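Local structure of periplasmic binding protein (Agrobacterium tumefaciens str. B6, 5L9G) at residues 283-289 and 305-311. The protein binds the opine mannopine and, as the periplasmic component of an ABC transporter, probably delivers it for uptake into the cell. Residues are numbered along the deposited sequence; the frame is centred on the assembly and turned at random.
Sequences PNSFATA and KMATMAS. With MO0 (mannopine), chain C.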
ATOM      1  N   PRO A 283       3.983 -11.502  -9.032  1.00 39.34           N
ATOM      2  CA  PRO A 283       3.897 -10.467 -10.078  1.00 38.56           C
ATOM      3  C   PRO A 283       3.606 -10.985 -11.492  1.00 43.51           C
ATOM      4  O   PRO A 283       3.836 -10.241 -12.449  1.00 42.76           O
ATOM      5  CB  PRO A 283       5.286  -9.802 -10.024  1.00 40.39           C
ATOM      6  CG  PRO A 283       6.185 -10.775  -9.301  1.00 46.17           C
ATOM      7  CD  PRO A 283       5.379 -11.975  -8.890  1.00 42.48           C
ATOM      8  N   ASN A 284       3.099 -12.228 -11.640  1.00 40.87           N
ATOM      9  CA  ASN A 284       2.852 -12.836 -12.965  1.00 42.22           C
ATOM     10  C   ASN A 284       2.041 -11.942 -13.914  1.00 47.91           C
ATOM     11  O   ASN A 284       2.393 -11.818 -15.094  1.00 48.62           O
ATOM     12  CB  ASN A 284       2.257 -14.223 -12.855  1.00 44.13           C
ATOM     13  CG  ASN A 284       3.304 -15.243 -12.463  1.00 50.87           C
ATOM     14  OD1 ASN A 284       4.489 -14.913 -12.287  1.00 46.94           O
ATOM     15  ND2 ASN A 284       2.889 -16.491 -12.281  1.00 47.46           N
ATOM     16  N   SER A 285       1.022 -11.275 -13.393  1.00 43.43           N
ATOM     17  CA  SER A 285       0.261 -10.330 -14.219  1.00 43.81           C
ATOM     18  C   SER A 285       0.214  -8.966 -13.535  1.00 46.63           C
ATOM     19  O   SER A 285       0.414  -7.939 -14.206  1.00 48.98           O
ATOM     20  CB  SER A 285      -1.141 -10.863 -14.511  1.00 48.77           C
ATOM     21  OG  SER A 285      -1.780 -11.294 -13.320  1.00 65.32           O
ATOM     22  N   PHE A 286      -0.020  -8.955 -12.203  1.00 37.09           N
ATOM     23  CA  PHE A 286      -0.130  -7.726 -11.406  1.00 32.89           C
ATOM     24  C   PHE A 286       1.242  -7.123 -11.094  1.00 35.09           C
ATOM     25  O   PHE A 286       2.143  -7.843 -10.687  1.00 34.06           O
ATOM     26  CB  PHE A 286      -0.955  -7.987 -10.135  1.00 33.74           C
ATOM     27  CG  PHE A 286      -1.353  -6.742  -9.372  1.00 32.15           C
ATOM     28  CD1 PHE A 286      -2.451  -5.979  -9.771  1.00 34.82           C
ATOM     29  CD2 PHE A 286      -0.648  -6.344  -8.242  1.00 32.56           C
ATOM     30  CE1 PHE A 286      -2.824  -4.829  -9.049  1.00 34.03           C
ATOM     31  CE2 PHE A 286      -1.024  -5.198  -7.524  1.00 34.80           C
ATOM     32  CZ  PHE A 286      -2.106  -4.451  -7.934  1.00 32.46           C
ATOM     33  N   ALA A 287       1.393  -5.805 -11.290  1.00 31.86           N
ATOM     34  CA  ALA A 287       2.659  -5.119 -11.084  1.00 33.21           C
ATOM     35  C   ALA A 287       2.924  -4.883  -9.592  1.00 35.37           C
ATOM     36  O   ALA A 287       2.532  -3.861  -9.020  1.00 31.66           O
ATOM     37  CB  ALA A 287       2.710  -3.811 -11.867  1.00 34.46           C
ATOM     38  N   THR A 288       3.539  -5.894  -8.968  1.00 33.50           N
ATOM     39  CA  THR A 288       3.972  -5.847  -7.568  1.00 33.54           C
ATOM     40  C   THR A 288       5.383  -6.451  -7.490  1.00 39.08           C
ATOM     41  O   THR A 288       5.899  -6.898  -8.516  1.00 38.78           O
ATOM     42  CB  THR A 288       2.946  -6.508  -6.640  1.00 35.71           C
ATOM     43  OG1 THR A 288       3.355  -6.241  -5.291  1.00 35.12           O
ATOM     44  CG2 THR A 288       2.828  -8.017  -6.877  1.00 37.22           C
ATOM     45  N   ALA A 289       6.006  -6.446  -6.292  1.00 36.15           N
ATOM     46  CA  ALA A 289       7.341  -7.001  -6.091  1.00 37.02           C
ATOM     47  C   ALA A 289       7.292  -7.957  -4.910  1.00 40.51           C
ATOM     48  O   ALA A 289       6.864  -7.537  -3.847  1.00 39.22           O
ATOM     49  CB  ALA A 289       8.341  -5.885  -5.809  1.00 38.30           C
ATOM     50  N   LYS A 305      10.374  -6.676 -16.746  1.00 64.29           N
ATOM     51  CA  LYS A 305       9.527  -7.041 -15.602  1.00 62.61           C
ATOM     52  C   LYS A 305       9.981  -6.288 -14.339  1.00 64.45           C
ATOM     53  O   LYS A 305       9.141  -5.746 -13.617  1.00 62.79           O
ATOM     54  CB  LYS A 305       9.557  -8.562 -15.356  1.00 65.66           C
ATOM     55  CG  LYS A 305       8.394  -9.068 -14.513  1.00 73.12           C
ATOM     56  CD  LYS A 305       7.288  -9.623 -15.394  1.00 80.55           C
ATOM     57  CE  LYS A 305       5.968  -9.639 -14.684  1.00 87.96           C
ATOM     58  NZ  LYS A 305       5.047 -10.654 -15.257  1.00 96.61           N
ATOM     59  N   MET A 306      11.306  -6.225 -14.103  1.00 61.38           N
ATOM     60  CA  MET A 306      11.903  -5.518 -12.965  1.00 61.19           C
ATOM     61  C   MET A 306      11.594  -4.006 -12.986  1.00 61.54           C
ATOM     62  O   MET A 306      11.348  -3.426 -11.931  1.00 60.31           O
ATOM     63  CB  MET A 306      13.417  -5.752 -12.907  1.00 65.87           C
ATOM     64  CG  MET A 306      13.811  -7.192 -12.595  1.00 72.49           C
ATOM     65  SD  MET A 306      13.773  -7.601 -10.824  1.00 78.21           S
ATOM     66  CE  MET A 306      14.703  -9.133 -10.828  1.00 77.04           C
ATOM     67  N   ALA A 307      11.558  -3.386 -14.183  1.00 55.86           N
ATOM     68  CA  ALA A 307      11.301  -1.953 -14.372  1.00 54.14           C
ATOM     69  C   ALA A 307       9.982  -1.460 -13.765  1.00 54.25           C
ATOM     70  O   ALA A 307       9.893  -0.299 -13.368  1.00 53.24           O
ATOM     71  CB  ALA A 307      11.366  -1.597 -15.850  1.00 55.21           C
ATOM     72  N   THR A 308       8.974  -2.340 -13.679  1.00 48.89           N
ATOM     73  CA  THR A 308       7.665  -2.028 -13.098  1.00 47.16           C
ATOM     74  C   THR A 308       7.672  -2.256 -11.572  1.00 46.98           C
ATOM     75  O   THR A 308       6.709  -1.884 -10.894  1.00 46.07           O
ATOM     76  CB  THR A 308       6.580  -2.909 -13.755  1.00 63.84           C
ATOM     77  OG1 THR A 308       6.874  -4.291 -13.492  1.00 65.35           O
ATOM     78  CG2 THR A 308       6.455  -2.670 -15.259  1.00 63.17           C
ATOM     79  N   MET A 309       8.718  -2.933 -11.053  1.00 42.04           N
ATOM     80  CA  MET A 309       8.824  -3.270  -9.629  1.00 40.67           C
ATOM     81  C   MET A 309       9.297  -2.120  -8.779  1.00 42.04           C
ATOM     82  O   MET A 309      10.345  -1.514  -9.054  1.00 42.34           O
ATOM     83  CB  MET A 309       9.690  -4.522  -9.398  1.00 43.33           C
ATOM     84  CG  MET A 309       9.060  -5.768  -9.953  1.00 45.59           C
ATOM     85  SD  MET A 309      10.006  -7.230  -9.539  1.00 48.87           S
ATOM     86  CE  MET A 309       8.938  -8.476 -10.181  1.00 45.40           C
ATOM     87  N   ALA A 310       8.538  -1.848  -7.711  1.00 37.53           N
ATOM     88  CA  ALA A 310       8.820  -0.791  -6.752  1.00 37.78           C
ATOM     89  C   ALA A 310      10.229  -0.885  -6.174  1.00 40.08           C
ATOM     90  O   ALA A 310      10.854   0.144  -5.893  1.00 39.80           O
ATOM     91  CB  ALA A 310       7.833  -0.864  -5.610  1.00 38.18           C
ATOM     92  N   SER A 311      10.703  -2.123  -5.972  1.00 35.50           N
ATOM     93  CA  SER A 311      11.986  -2.409  -5.337  1.00 35.83           C
ATOM     94  C   SER A 311      13.162  -2.562  -6.310  1.00 40.09           C
ATOM     95  O   SER A 311      14.263  -2.848  -5.856  1.00 42.11           O
ATOM     96  CB  SER A 311      11.861  -3.633  -4.427  1.00 39.49           C
ATOM     97  OG  SER A 311      11.395  -4.745  -5.170  1.00 42.49           O
TER
HETATM   98  OAB MO0 C 401      -3.482  -1.634   6.325  1.00 37.00           O
HETATM   99  CAF MO0 C 401      -4.768  -1.563   5.772  1.00 37.76           C
HETATM  100  CAG MO0 C 401      -4.783  -1.010   4.359  1.00 35.67           C
HETATM  101  OAC MO0 C 401      -4.884   0.372   4.393  1.00 36.39           O
HETATM  102  CAH MO0 C 401      -3.673  -1.521   3.473  1.00 36.53           C
HETATM  103  OAM MO0 C 401      -3.650  -2.900   3.430  1.00 36.67           O
HETATM  104  CAI MO0 C 401      -3.636  -0.933   2.063  1.00 33.31           C
HETATM  105  OAD MO0 C 401      -4.796  -1.250   1.356  1.00 35.73           O
HETATM  106  CAJ MO0 C 401      -2.381  -1.302   1.324  1.00 33.25           C
HETATM  107  OAE MO0 C 401      -1.271  -0.844   2.041  1.00 37.76           O
HETATM  108  CAK MO0 C 401      -2.338  -0.835  -0.139  1.00 29.10           C
HETATM  109  N   MO0 C 401      -1.982  -1.975  -0.993  1.00 29.28           N
HETATM  110  CA  MO0 C 401      -1.686  -1.575  -2.391  1.00 28.88           C
HETATM  111  C   MO0 C 401      -2.857  -1.908  -3.284  1.00 33.73           C
HETATM  112  O   MO0 C 401      -3.924  -2.311  -2.773  1.00 31.54           O
HETATM  113  CB  MO0 C 401      -0.409  -2.178  -2.925  1.00 31.10           C
HETATM  114  CG  MO0 C 401      -0.559  -3.635  -3.305  1.00 32.04           C
HETATM  115  CD  MO0 C 401       0.733  -4.371  -3.349  1.00 33.36           C
HETATM  116  OE1 MO0 C 401       1.322  -4.585  -4.603  1.00 29.25           O
HETATM  117  NE2 MO0 C 401       1.308  -4.815  -2.342  1.00 35.97           N
HETATM  118  OXT MO0 C 401      -2.805  -1.723  -4.541  1.00 30.26           O
HETATM  119  O   HOH W   1       6.260 -12.699 -13.204  1.00 53.81           O
HETATM  120  O   HOH W   2       4.414  -1.468  -9.231  1.00 44.16           O
HETATM  121  O   HOH W   3       5.934  -6.061 -11.160  1.00 53.56           O
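Lys305 reaches Asn284 because its CG stands anti to the backbone N (chi1 -161°) and the chain then bends at chi2 (97°) before running extended to NZ. The ammonium group donates to Asn284 O at 2.9 Å, approaching from above the carbonyl plane, 55° out of it, and makes a weak hydrogen bond to Pro283 O. Water 1 accepts from Lys305 NZ and donates to Asn284 OD1, so the amine meets two successive carbonyls directly and the Asn284 amide oxygen through water 1; ND2 of that amide is held by Asp281. Met309 extends beyond CG, and its methyl CE lies 3.7 Å from Pro283 CG; nearer its backbone, Met309 CB packs 4.1 Å from Ala289 CB. Tyr296 and Tyr301 also touch the methionine. In this periplasmic binding protein fold, 283-288 is the loop that runs into strand 289-290, and it carries part of the mannopine pocket: Thr288 OG1 donates to OE1 of mannopine at 2.7 Å, while that oxygen lies in plane at the edge of the Phe286 ring. Phe286 and Thr288 are the two ends of an inverse gamma turn centred on Ala287, closed by a weak Thr288 N to Phe286 O bond. Two waters bridge the segments: water 2 donates to Ala287 O and Thr308 O, water 3 to Thr288 O and Thr308 OG1. The Thr308 hydroxyl itself donates to Lys305 O at 2.7 Å.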